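Local coordinates for RabGDI protein (Plasmodium falciparum 3D7, PDB 3P1W), which probably acts as a Rab GDP-dissociation inhibitor, holding Rab GTPases in their GDP-bound state during vesicle traffic, at residues Y250-G254 against V366-V372; V313-K319 against P423-V429. All blocks are in the same frame, centred on the assembly; numbering follows the deposited sequence.

Interaction 1: residues Y250-G254 against V366-V372; sequences YPLYG and VSFQHGV
Y250 presents the edge of its ring to the face of H370, an edge-to-face (T-shaped) pair with centroids 5.2 Å apart and planes at 70°. Y250 CD2 does the touching, 3.5 Å from H370 CD2. With CG anti to the backbone N (chi1 -174°), the tyrosine ring swings across to the 366-372 segment. The carbonyl of Y250 meets the same imidazole at its rim, in the ring plane, where H370 CD2 lies 3.2 Å from Y250 O. Beyond the pair, NE2 of H370 is bound to L118 O and the hydroxyl of Y250 to D90, so each ring is held at its polar end as well.

One hydrogen bond links the two backbones: Y253 N gives to H370 O at 2.6 Å, nearly straight at 160°, with the donor tilted from the carbonyl plane. Y253 lies in a type II beta turn, P251 to G254, at the end of strand 248-251. This strand and 361-367 belong to one mixed sheet, joined through strands 117-129 and 346-350, and the contact joins the last residues of strand 248-251 and the turn after it to V366 and the chain that follows it.

The apolar contacts flank these bonds. V366 CG1 approaches Y250 CE2 at 3.8 Å, the two side chains crossing at about a right angle, while V372 CG1 packs against the turn, 3.7 Å from Y253 C. L252 CD1 rests on the H370-G371 peptide, and L252 CG sits over the centre of one face of the Y253 ring. That ring turns its edge to G371 O, near its plane, and the same oxygen also accepts from N88.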
loop_
_atom_site.group_PDB
_atom_site.type_symbol
_atom_site.label_atom_id
_atom_site.label_comp_id
_atom_site.label_asym_id
_atom_site.label_seq_id
_atom_site.Cartn_x
_atom_site.Cartn_y
_atom_site.Cartn_z
ATOM N N TYR A 250 -2.044 -1.814 10.899
ATOM C CA TYR A 250 -1.050 -0.770 10.732
ATOM C C TYR A 250 -0.272 -0.709 12.044
ATOM O O TYR A 250 -0.848 -0.924 13.116
ATOM C CB TYR A 250 -1.768 0.547 10.464
ATOM C CG TYR A 250 -0.957 1.779 10.104
ATOM C CD1 TYR A 250 -0.310 1.902 8.877
ATOM C CD2 TYR A 250 -0.949 2.878 10.949
ATOM C CE1 TYR A 250 0.358 3.062 8.558
ATOM C CE2 TYR A 250 -0.285 4.035 10.631
ATOM C CZ TYR A 250 0.371 4.124 9.456
ATOM O OH TYR A 250 1.016 5.320 9.182
ATOM N N PRO A 251 1.044 -0.507 11.967
ATOM C CA PRO A 251 1.823 -0.563 13.194
ATOM C C PRO A 251 1.650 0.657 14.060
ATOM O O PRO A 251 1.468 1.749 13.552
ATOM C CB PRO A 251 3.276 -0.626 12.715
ATOM C CG PRO A 251 3.246 -0.765 11.257
ATOM C CD PRO A 251 1.883 -0.370 10.770
ATOM N N LEU A 252 1.747 0.460 15.369
ATOM C CA LEU A 252 1.847 1.568 16.284
ATOM C C LEU A 252 3.050 2.423 15.872
ATOM O O LEU A 252 4.155 1.907 15.654
ATOM C CB LEU A 252 1.986 1.052 17.726
ATOM C CG LEU A 252 2.010 2.058 18.866
ATOM C CD1 LEU A 252 0.726 2.857 18.884
ATOM C CD2 LEU A 252 2.214 1.348 20.207
ATOM N N TYR A 253 2.826 3.732 15.752
ATOM C CA TYR A 253 3.850 4.698 15.332
ATOM C C TYR A 253 4.087 4.696 13.824
ATOM O O TYR A 253 4.932 5.446 13.327
ATOM C CB TYR A 253 5.193 4.500 16.066
ATOM C CG TYR A 253 5.055 4.369 17.547
ATOM C CD1 TYR A 253 4.400 5.344 18.294
ATOM C CD2 TYR A 253 5.574 3.263 18.219
ATOM C CE1 TYR A 253 4.260 5.213 19.669
ATOM C CE2 TYR A 253 5.443 3.129 19.593
ATOM C CZ TYR A 253 4.786 4.105 20.307
ATOM O OH TYR A 253 4.649 3.984 21.672
ATOM N N GLY A 254 3.346 3.860 13.100
ATOM C CA GLY A 254 3.373 3.868 11.647
ATOM C C GLY A 254 4.447 3.016 11.008
ATOM O O GLY A 254 5.175 2.271 11.690
ATOM N N VAL A 366 -5.573 8.093 10.142
ATOM C CA VAL A 366 -4.910 7.634 11.342
ATOM C C VAL A 366 -4.806 8.746 12.370
ATOM O O VAL A 366 -5.002 9.923 12.065
ATOM C CB VAL A 366 -3.533 7.050 11.010
ATOM C CG1 VAL A 366 -3.681 5.678 10.305
ATOM C CG2 VAL A 366 -2.760 8.034 10.146
ATOM N N SER A 367 -4.539 8.365 13.615
ATOM C CA SER A 367 -4.650 9.318 14.711
ATOM C C SER A 367 -3.815 8.878 15.903
ATOM O O SER A 367 -2.880 8.088 15.760
ATOM C CB SER A 367 -6.139 9.458 15.099
ATOM O OG SER A 367 -6.645 8.239 15.620
ATOM N N PHE A 368 -4.152 9.406 17.082
ATOM C CA PHE A 368 -3.517 9.006 18.325
ATOM C C PHE A 368 -3.619 7.497 18.579
ATOM O O PHE A 368 -2.725 6.919 19.203
ATOM C CB PHE A 368 -4.140 9.770 19.480
ATOM C CG PHE A 368 -3.579 9.400 20.826
ATOM C CD1 PHE A 368 -2.290 9.791 21.186
ATOM C CD2 PHE A 368 -4.336 8.659 21.731
ATOM C CE1 PHE A 368 -1.771 9.455 22.434
ATOM C CE2 PHE A 368 -3.818 8.312 22.976
ATOM C CZ PHE A 368 -2.541 8.710 23.328
ATOM N N GLN A 369 -4.681 6.857 18.090
ATOM C CA GLN A 369 -4.817 5.393 18.224
ATOM C C GLN A 369 -3.554 4.653 17.786
ATOM O O GLN A 369 -3.080 3.755 18.491
ATOM C CB GLN A 369 -6.039 4.877 17.441
ATOM C CG GLN A 369 -6.216 3.351 17.470
ATOM C CD GLN A 369 -6.846 2.771 16.208
ATOM O OE1 GLN A 369 -7.342 3.495 15.345
ATOM N NE2 GLN A 369 -6.804 1.435 16.093
ATOM N N HIS A 370 -3.011 5.021 16.624
ATOM C CA HIS A 370 -1.779 4.400 16.105
ATOM C C HIS A 370 -0.489 5.171 16.449
ATOM O O HIS A 370 0.554 4.936 15.850
ATOM C CB HIS A 370 -1.873 4.211 14.579
ATOM C CG HIS A 370 -2.732 3.060 14.166
ATOM N ND1 HIS A 370 -4.091 3.178 13.952
ATOM C CD2 HIS A 370 -2.430 1.757 13.951
ATOM C CE1 HIS A 370 -4.582 1.996 13.618
ATOM N NE2 HIS A 370 -3.599 1.115 13.619
ATOM N N GLY A 371 -0.561 6.094 17.402
ATOM C CA GLY A 371 0.612 6.846 17.840
ATOM C C GLY A 371 1.243 7.739 16.791
ATOM O O GLY A 371 2.470 7.945 16.797
ATOM N N VAL A 372 0.421 8.259 15.874
ATOM C CA VAL A 372 0.966 9.034 14.764
ATOM C C VAL A 372 0.621 10.535 14.828
ATOM O O VAL A 372 1.261 11.327 14.139
ATOM C CB VAL A 372 0.575 8.409 13.392
ATOM C CG1 VAL A 372 1.231 7.040 13.223
ATOM C CG2 VAL A 372 -0.895 8.311 13.232
#

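Interaction 2: residues V313-K319 against P423-V429; sequences VMHLKNK and PADNIFV
V313 to L316 and P423 to N426 each form a type I beta turn, and the two backbones stay well apart, K319 and V429 coming nearest at 7.5 Å between CA atoms, so side chains bridge the gap. K319 spans it with a chain bent at chi2 and chi3 (-51° and -65°), which brings its ammonium to two acceptor groups, a carboxylate and a backbone carbonyl. NZ lies 2.9 Å from D425 OD2 in a salt bridge on the syn lone pair, with a weak second bond to OD1, and 2.9 Å from I427 O, in the carbonyl plane on a lone pair.

D425 is itself fixed by an Asx turn: its OD1 accepts from I427 N at 2.8 Å, met from above the carboxylate plane. This turn leads into strand 427-429, which pairs in parallel with strand 305-308 in the mixed sheet of what is probably the Rossmann-like part of the fold, consistent with the family's clan.

Beside the salt bridge, V313 and V429 reach toward each other tip to tip, CG2 to CG2 at 4.0 Å; the V313 and I427 side chains slide past each other in opposite directions, CG1 near CG2, and those of L316 and I427 cross at about a right angle, touching through their CD1 atoms. F282 touches V313, L316 and I427.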
loop_
_atom_site.group_PDB
_atom_site.type_symbol
_atom_site.label_atom_id
_atom_site.label_comp_id
_atom_site.label_asym_id
_atom_site.label_seq_id
_atom_site.Cartn_x
_atom_site.Cartn_y
_atom_site.Cartn_z
ATOM N N VAL A 313 19.196 5.392 -10.166
ATOM C CA VAL A 313 19.492 5.028 -11.547
ATOM C C VAL A 313 19.075 6.097 -12.531
ATOM O O VAL A 313 18.882 5.820 -13.725
ATOM C CB VAL A 313 18.849 3.660 -11.931
ATOM C CG1 VAL A 313 19.469 2.502 -11.123
ATOM C CG2 VAL A 313 17.288 3.677 -11.751
ATOM N N MET A 314 19.001 7.340 -12.061
ATOM C CA MET A 314 18.531 8.420 -12.925
ATOM C C MET A 314 19.556 8.791 -13.999
ATOM O O MET A 314 19.188 9.432 -14.984
ATOM C CB MET A 314 18.192 9.659 -12.097
ATOM C CG MET A 314 17.033 9.487 -11.173
ATOM S SD MET A 314 15.479 9.296 -12.052
ATOM C CE MET A 314 15.184 11.015 -12.438
ATOM N N HIS A 315 20.810 8.384 -13.782
ATOM C CA HIS A 315 21.900 8.566 -14.742
ATOM C C HIS A 315 22.114 7.402 -15.712
ATOM O O HIS A 315 22.912 7.513 -16.643
ATOM C CB HIS A 315 23.220 8.830 -13.988
ATOM C CG HIS A 315 23.618 7.749 -13.036
ATOM N ND1 HIS A 315 22.754 7.205 -12.100
ATOM C CD2 HIS A 315 24.814 7.142 -12.849
ATOM C CE1 HIS A 315 23.411 6.310 -11.384
ATOM N NE2 HIS A 315 24.665 6.261 -11.812
ATOM N N LEU A 316 21.405 6.298 -15.502
ATOM C CA LEU A 316 21.609 5.069 -16.275
ATOM C C LEU A 316 20.546 4.910 -17.343
ATOM O O LEU A 316 19.342 5.198 -17.123
ATOM C CB LEU A 316 21.601 3.831 -15.388
ATOM C CG LEU A 316 22.675 3.722 -14.315
ATOM C CD1 LEU A 316 22.551 2.349 -13.675
ATOM C CD2 LEU A 316 24.082 3.954 -14.920
ATOM N N LYS A 317 20.998 4.406 -18.477
ATOM C CA LYS A 317 20.196 4.224 -19.678
ATOM C C LYS A 317 19.246 3.034 -19.550
ATOM O O LYS A 317 19.632 1.990 -19.059
ATOM C CB LYS A 317 21.164 4.011 -20.857
ATOM C CG LYS A 317 20.553 3.898 -22.220
ATOM C CD LYS A 317 21.563 3.425 -23.273
ATOM C CE LYS A 317 22.611 4.459 -23.617
ATOM N NZ LYS A 317 23.656 3.909 -24.580
ATOM N N ASN A 318 17.990 3.229 -19.961
ATOM C CA ASN A 318 17.021 2.149 -20.109
ATOM C C ASN A 318 16.853 1.295 -18.847
ATOM O O ASN A 318 16.838 0.054 -18.894
ATOM C CB ASN A 318 17.391 1.284 -21.315
ATOM C CG ASN A 318 16.227 0.456 -21.810
ATOM O OD1 ASN A 318 15.064 0.841 -21.647
ATOM N ND2 ASN A 318 16.523 -0.690 -22.397
ATOM N N LYS A 319 16.729 1.968 -17.710
ATOM C CA LYS A 319 16.498 1.305 -16.423
ATOM C C LYS A 319 15.070 1.495 -15.948
ATOM O O LYS A 319 14.469 0.559 -15.433
ATOM C CB LYS A 319 17.419 1.843 -15.337
ATOM C CG LYS A 319 18.903 1.490 -15.494
ATOM C CD LYS A 319 19.144 -0.000 -15.708
ATOM C CE LYS A 319 18.755 -0.860 -14.525
ATOM N NZ LYS A 319 18.967 -2.308 -14.775
ATOM N N PRO A 423 16.818 -7.859 -15.477
ATOM C CA PRO A 423 17.842 -7.086 -16.152
ATOM C C PRO A 423 19.153 -7.851 -16.252
ATOM O O PRO A 423 19.624 -8.406 -15.273
ATOM C CB PRO A 423 17.987 -5.820 -15.295
ATOM C CG PRO A 423 17.273 -6.047 -14.075
ATOM C CD PRO A 423 16.411 -7.268 -14.197
ATOM N N ALA A 424 19.704 -7.886 -17.456
ATOM C CA ALA A 424 20.989 -8.524 -17.741
ATOM C C ALA A 424 22.112 -7.966 -16.865
ATOM O O ALA A 424 23.064 -8.675 -16.506
ATOM C CB ALA A 424 21.336 -8.328 -19.213
ATOM N N ASP A 425 22.012 -6.680 -16.530
ATOM C CA ASP A 425 23.066 -6.022 -15.765
ATOM C C ASP A 425 23.017 -6.309 -14.255
ATOM O O ASP A 425 23.895 -5.845 -13.519
ATOM C CB ASP A 425 23.028 -4.517 -16.029
ATOM C CG ASP A 425 21.778 -3.835 -15.455
ATOM O OD1 ASP A 425 20.939 -4.488 -14.764
ATOM O OD2 ASP A 425 21.643 -2.623 -15.709
ATOM N N ASN A 426 21.984 -7.031 -13.792
ATOM C CA ASN A 426 21.831 -7.365 -12.361
ATOM C C ASN A 426 21.581 -6.164 -11.437
ATOM O O ASN A 426 21.850 -6.234 -10.223
ATOM C CB ASN A 426 23.013 -8.203 -11.853
ATOM C CG ASN A 426 22.972 -9.617 -12.378
ATOM O OD1 ASN A 426 21.911 -10.231 -12.381
ATOM N ND2 ASN A 426 24.124 -10.150 -12.801
ATOM N N ILE A 427 21.009 -5.095 -12.003
ATOM C CA ILE A 427 20.562 -3.955 -11.218
ATOM C C ILE A 427 19.031 -4.001 -11.244
ATOM O O ILE A 427 18.416 -3.739 -12.291
ATOM C CB ILE A 427 21.071 -2.617 -11.762
ATOM C CG1 ILE A 427 22.612 -2.592 -11.771
ATOM C CG2 ILE A 427 20.550 -1.448 -10.905
ATOM C CD1 ILE A 427 23.185 -1.415 -12.502
ATOM N N PHE A 428 18.452 -4.397 -10.109
ATOM C CA PHE A 428 17.001 -4.612 -9.986
ATOM C C PHE A 428 16.435 -3.380 -9.343
ATOM O O PHE A 428 16.836 -3.047 -8.225
ATOM C CB PHE A 428 16.709 -5.825 -9.097
ATOM C CG PHE A 428 17.150 -7.129 -9.694
ATOM C CD1 PHE A 428 16.239 -7.959 -10.319
ATOM C CD2 PHE A 428 18.493 -7.499 -9.675
ATOM C CE1 PHE A 428 16.651 -9.155 -10.890
ATOM C CE2 PHE A 428 18.922 -8.701 -10.261
ATOM C CZ PHE A 428 17.987 -9.529 -10.866
ATOM N N VAL A 429 15.528 -2.708 -10.048
ATOM C CA VAL A 429 14.983 -1.426 -9.615
ATOM C C VAL A 429 13.540 -1.599 -9.131
ATOM O O VAL A 429 12.712 -2.162 -9.832
ATOM C CB VAL A 429 15.050 -0.355 -10.731
ATOM C CG1 VAL A 429 14.583 0.978 -10.214
ATOM C CG2 VAL A 429 16.521 -0.199 -11.255
#

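Interactions 1 and 2 lie on opposite sides of the chain's centre, about 36 Å apart between their own centres, and do not touch. They involve different sheets: 250-254 with 366-372 joins the end region of strand 248-251 and its turn to the segment running on from strand 361-367, whereas 313-319 with 423-429 packs a loop on side chains of an outer strand, 427-429, of the other mixed sheet. The first lies deeper, its centre about 16 Å from the chain's centre, against about 24 Å for the second, and relies on aromatic rings and a backbone bond. The second is only partly buried, and a lysine-carboxylate bridge joins its aliphatic packing. Along the chain their segments alternate.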